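Local coordinates for protein cytochrome P450 (Bacillus subtilis subsp. subtilis, PDB 4RM4) that binds a heme and probably acts as a monooxygenase that inserts oxygen into its substrates, at residues S40-E43 and E44-V47; V60-K63 and E64-S67; A99-P102 and R103-K106. One frame throughout, in Å; residues are numbered along the deposited sequence.

Contact 1 of 3, residues S40-E43 and E44-V47; sequences SFDE and ENQV
The carboxylate of Asp-42 takes up three N-H groups from Glu-44 and Asn-45 as the chain turns back on itself. Asp-42 OD1 accepts from Asn-45 N at 2.9 Å in a nearly straight bond (N-H...O 170°) and more weakly from Glu-44 N, the latter in the position of an Asx-turn bond. Its other oxygen, OD2, accepts from Asn-45 ND2 at 2.8 Å. The OD2 atom lies close to the plane of the Asn-45 amide, yet the amide nitrogen approaches from above the carboxylate plane, and the two flat groups are turned 64° apart. With CG of Asp-42 trans to its own N, the carboxylate reaches the N-H groups of Glu-44 and Asn-45.

Gln-46 closes the other side of the turn. Its side chain, folded back at chi2, brings NE2 to 2.9 Å from Glu-43 O, while Gln-46 OE1 meets the ring edge of Phe-41, 3.5 Å from CZ, with amide and ring almost perpendicular. A water donates to Glu-43 OE1 and accepts weakly from Gln-46 NE2.

Behind these groups stands the backbone ladder. Asp-42 N donates to Val-47 O at 2.9 Å, and Asp-42 O receives Val-47 N at 3.3 Å and, weakly, Gln-46 N. Two residues thus oppose one, a G1 beta bulge, with Gln-46 in left-handed conformation (phi 54°). The bulged hairpin joins strands 39-42 and 47-50 of the mixed sheet; Val-47 packs on Met-309 and Leu-311 of the next strand, and the Phe-41 ring meets that of Trp-48.

Two good N-H bonds and a weak one are likely to favour the Asp-42 carboxylate as the anion, while the like charge of Glu-44, whose OE1 is 5.4 Å from Asp-42 OD1, would probably work against this.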
loop_
_atom_site.group_PDB
_atom_site.type_symbol
_atom_site.label_atom_id
_atom_site.label_comp_id
_atom_site.label_asym_id
_atom_site.label_seq_id
_atom_site.Cartn_x
_atom_site.Cartn_y
_atom_site.Cartn_z
ATOM N N SER A 40 24.427 2.642 -4.092
ATOM C CA SER A 40 25.074 3.710 -3.329
ATOM C C SER A 40 25.139 3.352 -1.845
ATOM O O SER A 40 24.206 2.760 -1.325
ATOM C CB SER A 40 24.254 4.993 -3.517
ATOM O OG SER A 40 24.775 6.059 -2.763
ATOM N N PHE A 41 26.231 3.705 -1.162
ATOM C CA PHE A 41 26.321 3.423 0.277
ATOM C C PHE A 41 26.318 4.703 1.108
ATOM O O PHE A 41 27.094 5.618 0.870
ATOM C CB PHE A 41 27.567 2.594 0.600
ATOM C CG PHE A 41 27.565 2.017 1.993
ATOM C CD1 PHE A 41 26.676 1.006 2.330
ATOM C CD2 PHE A 41 28.462 2.469 2.956
ATOM C CE1 PHE A 41 26.660 0.469 3.595
ATOM C CE2 PHE A 41 28.451 1.921 4.244
ATOM C CZ PHE A 41 27.548 0.923 4.560
ATOM N N ASP A 42 25.430 4.750 2.090
ATOM C CA ASP A 42 25.303 5.901 2.971
ATOM C C ASP A 42 26.147 5.609 4.197
ATOM O O ASP A 42 25.866 4.674 4.942
ATOM C CB ASP A 42 23.816 6.074 3.320
ATOM C CG ASP A 42 23.562 7.169 4.343
ATOM O OD1 ASP A 42 24.405 7.389 5.237
ATOM O OD2 ASP A 42 22.476 7.784 4.262
ATOM N N GLU A 43 27.216 6.378 4.385
ATOM C CA GLU A 43 28.166 6.076 5.446
ATOM C C GLU A 43 27.642 6.459 6.830
ATOM O O GLU A 43 28.129 5.944 7.825
ATOM C CB GLU A 43 29.512 6.764 5.190
ATOM C CG GLU A 43 30.099 6.498 3.809
ATOM C CD GLU A 43 30.725 5.113 3.656
ATOM O OE1 GLU A 43 30.996 4.436 4.664
ATOM O OE2 GLU A 43 30.916 4.685 2.504
ATOM N N GLU A 44 26.675 7.372 6.900
ATOM C CA GLU A 44 26.161 7.746 8.215
ATOM C C GLU A 44 25.274 6.627 8.726
ATOM O O GLU A 44 25.468 6.110 9.836
ATOM C CB GLU A 44 25.386 9.067 8.180
ATOM C CG GLU A 44 24.971 9.526 9.579
ATOM C CD GLU A 44 24.205 10.834 9.627
ATOM O OE1 GLU A 44 24.083 11.549 8.602
ATOM O OE2 GLU A 44 23.714 11.152 10.730
ATOM N N ASN A 45 24.287 6.273 7.913
ATOM C CA ASN A 45 23.296 5.279 8.316
ATOM C C ASN A 45 23.730 3.845 8.006
ATOM O O ASN A 45 23.093 2.880 8.440
ATOM C CB ASN A 45 21.937 5.632 7.716
ATOM C CG ASN A 45 21.550 7.093 7.982
ATOM O OD1 ASN A 45 21.235 7.467 9.111
ATOM N ND2 ASN A 45 21.589 7.916 6.947
ATOM N N GLN A 46 24.851 3.712 7.303
ATOM C CA GLN A 46 25.390 2.413 6.922
ATOM C C GLN A 46 24.357 1.561 6.194
ATOM O O GLN A 46 24.081 0.425 6.576
ATOM C CB GLN A 46 25.940 1.668 8.142
ATOM C CG GLN A 46 27.124 2.366 8.806
ATOM C CD GLN A 46 28.431 2.127 8.081
ATOM O OE1 GLN A 46 28.834 0.985 7.856
ATOM N NE2 GLN A 46 29.112 3.212 7.713
ATOM N N VAL A 47 23.779 2.127 5.146
ATOM C CA VAL A 47 22.814 1.419 4.341
ATOM C C VAL A 47 23.064 1.630 2.857
ATOM O O VAL A 47 23.457 2.718 2.417
ATOM C CB VAL A 47 21.374 1.828 4.711
ATOM C CG1 VAL A 47 20.374 1.045 3.882
ATOM C CG2 VAL A 47 21.132 1.588 6.190
HETATM O O HOH W 1 32.189 4.484 7.141
#

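Contact 2 of 3, residues V60-K63 and E64-S67; sequences VGDK and ELFS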
loop_
_atom_site.group_PDB
_atom_site.type_symbol
_atom_site.label_atom_id
_atom_site.label_comp_id
_atom_site.label_asym_id
_atom_site.label_seq_id
_atom_site.Cartn_x
_atom_site.Cartn_y
_atom_site.Cartn_z
ATOM N N VAL A 60 14.671 -7.664 -3.812
ATOM C CA VAL A 60 13.347 -7.845 -3.246
ATOM C C VAL A 60 12.911 -9.293 -3.342
ATOM O O VAL A 60 12.311 -9.819 -2.422
ATOM C CB VAL A 60 12.342 -6.903 -3.952
ATOM C CG1 VAL A 60 10.881 -7.279 -3.637
ATOM C CG2 VAL A 60 12.659 -5.449 -3.564
ATOM N N GLY A 61 13.264 -9.955 -4.439
ATOM C CA GLY A 61 12.804 -11.313 -4.677
ATOM C C GLY A 61 13.702 -12.433 -4.180
ATOM O O GLY A 61 13.253 -13.576 -4.003
ATOM N N ASP A 62 14.974 -12.128 -3.956
ATOM C CA ASP A 62 15.923 -13.189 -3.673
ATOM C C ASP A 62 15.876 -13.519 -2.182
ATOM O O ASP A 62 16.636 -12.968 -1.393
ATOM C CB ASP A 62 17.328 -12.769 -4.115
ATOM C CG ASP A 62 18.320 -13.921 -4.093
ATOM O OD1 ASP A 62 18.193 -14.802 -3.220
ATOM O OD2 ASP A 62 19.222 -13.945 -4.961
ATOM N N LYS A 63 14.962 -14.406 -1.800
ATOM C CA LYS A 63 14.806 -14.773 -0.398
ATOM C C LYS A 63 16.036 -15.490 0.148
ATOM O O LYS A 63 16.320 -15.419 1.338
ATOM C CB LYS A 63 13.545 -15.621 -0.177
ATOM C CG LYS A 63 13.581 -17.000 -0.821
ATOM C CD LYS A 63 12.285 -17.760 -0.590
ATOM C CE LYS A 63 12.321 -19.136 -1.240
ATOM N NZ LYS A 63 12.491 -19.034 -2.708
ATOM N N GLU A 64 16.773 -16.168 -0.723
ATOM C CA GLU A 64 17.954 -16.907 -0.278
ATOM C C GLU A 64 19.084 -15.984 0.192
ATOM O O GLU A 64 19.836 -16.334 1.109
ATOM C CB GLU A 64 18.458 -17.837 -1.390
ATOM C CG GLU A 64 17.462 -18.920 -1.803
ATOM C CD GLU A 64 16.361 -18.396 -2.726
ATOM O OE1 GLU A 64 16.446 -17.224 -3.176
ATOM O OE2 GLU A 64 15.412 -19.162 -3.010
ATOM N N LEU A 65 19.201 -14.813 -0.438
ATOM C CA LEU A 65 20.292 -13.882 -0.163
ATOM C C LEU A 65 19.899 -12.662 0.670
ATOM O O LEU A 65 20.748 -12.041 1.300
ATOM C CB LEU A 65 20.921 -13.408 -1.485
ATOM C CG LEU A 65 21.786 -14.427 -2.232
ATOM C CD1 LEU A 65 22.258 -13.829 -3.536
ATOM C CD2 LEU A 65 22.969 -14.846 -1.381
ATOM N N PHE A 66 18.617 -12.311 0.673
ATOM C CA PHE A 66 18.193 -11.055 1.288
ATOM C C PHE A 66 16.985 -11.286 2.189
ATOM O O PHE A 66 15.919 -11.659 1.712
ATOM C CB PHE A 66 17.879 -9.995 0.210
ATOM C CG PHE A 66 19.093 -9.467 -0.493
ATOM C CD1 PHE A 66 19.926 -8.549 0.127
ATOM C CD2 PHE A 66 19.398 -9.881 -1.777
ATOM C CE1 PHE A 66 21.061 -8.067 -0.530
ATOM C CE2 PHE A 66 20.532 -9.405 -2.424
ATOM C CZ PHE A 66 21.348 -8.497 -1.797
ATOM N N SER A 67 17.191 -11.096 3.496
ATOM C CA SER A 67 16.204 -11.385 4.537
ATOM C C SER A 67 15.222 -10.242 4.792
ATOM O O SER A 67 15.561 -9.073 4.606
ATOM C CB SER A 67 16.940 -11.717 5.840
ATOM O OG SER A 67 16.066 -11.840 6.953
#
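Asp-62 grips Leu-65 and Phe-66 through both its side chain and its carbonyl, just where the chain leaves helix 53-61. It is the centre of an inverse gamma turn, with a weak bond from Lys-63 N to Gly-61 O. Asp-62 O then accepts Phe-66 N at 2.9 Å and more weakly Leu-65 N. The same Leu-65 N donates to Asp-62 OD1 at 3.0 Å, reaching it from above the carboxylate plane. Asp-62 OD2 touches Leu-65 CD1 at 3.4 Å and forms a salt bridge with Lys-58 on the preceding helix.

Lys-63 comes next. Its CG is flanked by both main-chain neighbours of CA (chi1 67°), and the chain runs extended before bending at chi4 to set NZ 2.9 Å from Glu-64 OE2 in a salt bridge. Glu-64, bent at chi2, turns its other oxygen, OE1, to 3.0 Å from Asp-62 OD1, the planes of the two carboxylates 69° apart.

The turn delivers the chain into strand 66-67, an outer strand of the mixed sheet; just before the strand Leu-65 bonds to Lys-294 through the backbone, and within it Ser-67 bonds to Ile-292, while the Phe-66 side chain packs on Ile-299 and Val-310.

Two acid oxygens this close would probably repel each other; Lys-58 and Lys-63, each bonded to the outer oxygen of one acid, are likely to offset that cost.

Contact 3 of 3, residues A99-P102 and R103-K106; sequences AFTP and RVMK
Thr-101 O accepts Met-105 N at 3.1 Å in an almost linear bond (N-H...O 175°); this is the first i to i+4 link of helix 102-123. The residue carrying it stands outside the helix, its extended psi of 160° giving way to helical angles from Pro-102 onward. Thr-101 is the N-cap residue, and its OG1 accepts weakly from Val-104 N at 3.3 Å, a capping bond made possible because OG1 lies in the fork between backbone N and carbonyl carbon (chi1 64°).

In the P450 fold this sequence makes the junction between the C helix, here 88-96, and the D helix, here 102-123, with proline in the first helical turn.

Val-104 crosses the threonine side chain at about a right angle, CG2 lying 3.4 Å from Thr-101 OG1. Its other methyl, CG1, covers Ala-99 O at 3.5 Å, a buried carbonyl with no polar partner. Met-105, bent at chi2 and chi3, runs back under the turn: its CG is 3.6 Å from Thr-101 O, and CE touches Phe-100 CD2 at 4.1 Å. Cutting Met-105 back to an alanine is likely to open a gap under the turn and to take from the Phe-100 ring its contact with CE. Both Phe-100 and Met-105 pack on Leu-354 of helix 352-369, and the Phe-100 side chain comes within about 4 Å of the heme.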
loop_
_atom_site.group_PDB
_atom_site.type_symbol
_atom_site.label_atom_id
_atom_site.label_comp_id
_atom_site.label_asym_id
_atom_site.label_seq_id
_atom_site.Cartn_x
_atom_site.Cartn_y
_atom_site.Cartn_z
ATOM N N ALA A 99 -7.869 -16.042 2.360
ATOM C CA ALA A 99 -8.696 -14.873 2.663
ATOM C C ALA A 99 -8.772 -13.852 1.520
ATOM O O ALA A 99 -9.555 -12.905 1.592
ATOM C CB ALA A 99 -8.206 -14.195 3.931
ATOM N N PHE A 100 -7.954 -14.048 0.481
ATOM C CA PHE A 100 -7.867 -13.107 -0.646
ATOM C C PHE A 100 -8.079 -13.722 -2.044
ATOM O O PHE A 100 -7.709 -13.121 -3.061
ATOM C CB PHE A 100 -6.547 -12.335 -0.577
ATOM C CG PHE A 100 -6.496 -11.377 0.576
ATOM C CD1 PHE A 100 -6.099 -11.817 1.839
ATOM C CD2 PHE A 100 -6.918 -10.071 0.424
ATOM C CE1 PHE A 100 -6.097 -10.947 2.925
ATOM C CE2 PHE A 100 -6.918 -9.198 1.500
ATOM C CZ PHE A 100 -6.504 -9.637 2.751
ATOM N N THR A 101 -8.716 -14.888 -2.088
ATOM C CA THR A 101 -8.967 -15.590 -3.346
ATOM C C THR A 101 -9.913 -14.787 -4.225
ATOM O O THR A 101 -10.635 -13.906 -3.747
ATOM C CB THR A 101 -9.590 -16.978 -3.113
ATOM O OG1 THR A 101 -10.882 -16.818 -2.511
ATOM C CG2 THR A 101 -8.683 -17.833 -2.210
ATOM N N PRO A 102 -9.913 -15.082 -5.521
ATOM C CA PRO A 102 -10.839 -14.347 -6.387
ATOM C C PRO A 102 -12.305 -14.519 -5.943
ATOM O O PRO A 102 -13.100 -13.587 -6.058
ATOM C CB PRO A 102 -10.583 -14.972 -7.759
ATOM C CG PRO A 102 -9.103 -15.371 -7.704
ATOM C CD PRO A 102 -8.905 -15.853 -6.281
ATOM N N ARG A 103 -12.638 -15.686 -5.400
ATOM C CA ARG A 103 -13.989 -15.933 -4.896
ATOM C C ARG A 103 -14.389 -14.965 -3.773
ATOM O O ARG A 103 -15.503 -14.421 -3.761
ATOM C CB ARG A 103 -14.113 -17.371 -4.410
ATOM C CG ARG A 103 -15.488 -17.721 -3.901
ATOM C CD ARG A 103 -15.493 -19.124 -3.332
ATOM N NE ARG A 103 -15.424 -20.144 -4.379
ATOM C CZ ARG A 103 -15.009 -21.390 -4.174
ATOM N NH1 ARG A 103 -14.603 -21.767 -2.966
ATOM N NH2 ARG A 103 -14.991 -22.258 -5.175
ATOM N N VAL A 104 -13.481 -14.745 -2.832
ATOM C CA VAL A 104 -13.750 -13.812 -1.737
ATOM C C VAL A 104 -13.877 -12.359 -2.212
ATOM O O VAL A 104 -14.790 -11.649 -1.798
ATOM C CB VAL A 104 -12.681 -13.921 -0.630
ATOM C CG1 VAL A 104 -12.886 -12.844 0.450
ATOM C CG2 VAL A 104 -12.703 -15.319 -0.022
ATOM N N MET A 105 -12.968 -11.930 -3.084
ATOM C CA MET A 105 -13.018 -10.579 -3.657
ATOM C C MET A 105 -14.345 -10.361 -4.365
ATOM O O MET A 105 -14.963 -9.308 -4.215
ATOM C CB MET A 105 -11.867 -10.345 -4.650
ATOM C CG MET A 105 -10.460 -10.350 -4.036
ATOM S SD MET A 105 -10.202 -9.142 -2.715
ATOM C CE MET A 105 -10.659 -10.099 -1.264
ATOM N N LYS A 106 -14.779 -11.356 -5.137
ATOM C CA LYS A 106 -16.054 -11.257 -5.856
ATOM C C LYS A 106 -17.180 -11.028 -4.859
ATOM O O LYS A 106 -18.085 -10.214 -5.077
ATOM C CB LYS A 106 -16.337 -12.543 -6.641
ATOM C CG LYS A 106 -15.234 -12.994 -7.573
ATOM C CD LYS A 106 -15.298 -12.329 -8.942
ATOM C CE LYS A 106 -14.317 -12.975 -9.910
ATOM N NZ LYS A 106 -14.576 -14.438 -10.116
#

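How the contacts relate
The turns follow one another along the chain without touching. Contacts 1 and 2 serve the same mixed sheet, with outermost strands 39-42 and 66-67; their centres lie 20 Å apart and their nearest atoms about 10 Å. Contact 3 belongs to the helical part, its centre 42 Å from that of contact 1, across the chain's centre, and 28 Å from contact 2's. Distance to the heme grades them: the side chain of Phe-100 in contact 3 is about 4 Å away and about 8 Å from that of Cys-349, the probable axial ligand, whereas the side chains of Lys-63 in contact 2 and Val-47 in contact 1 are about 10 and 14 Å from the heme.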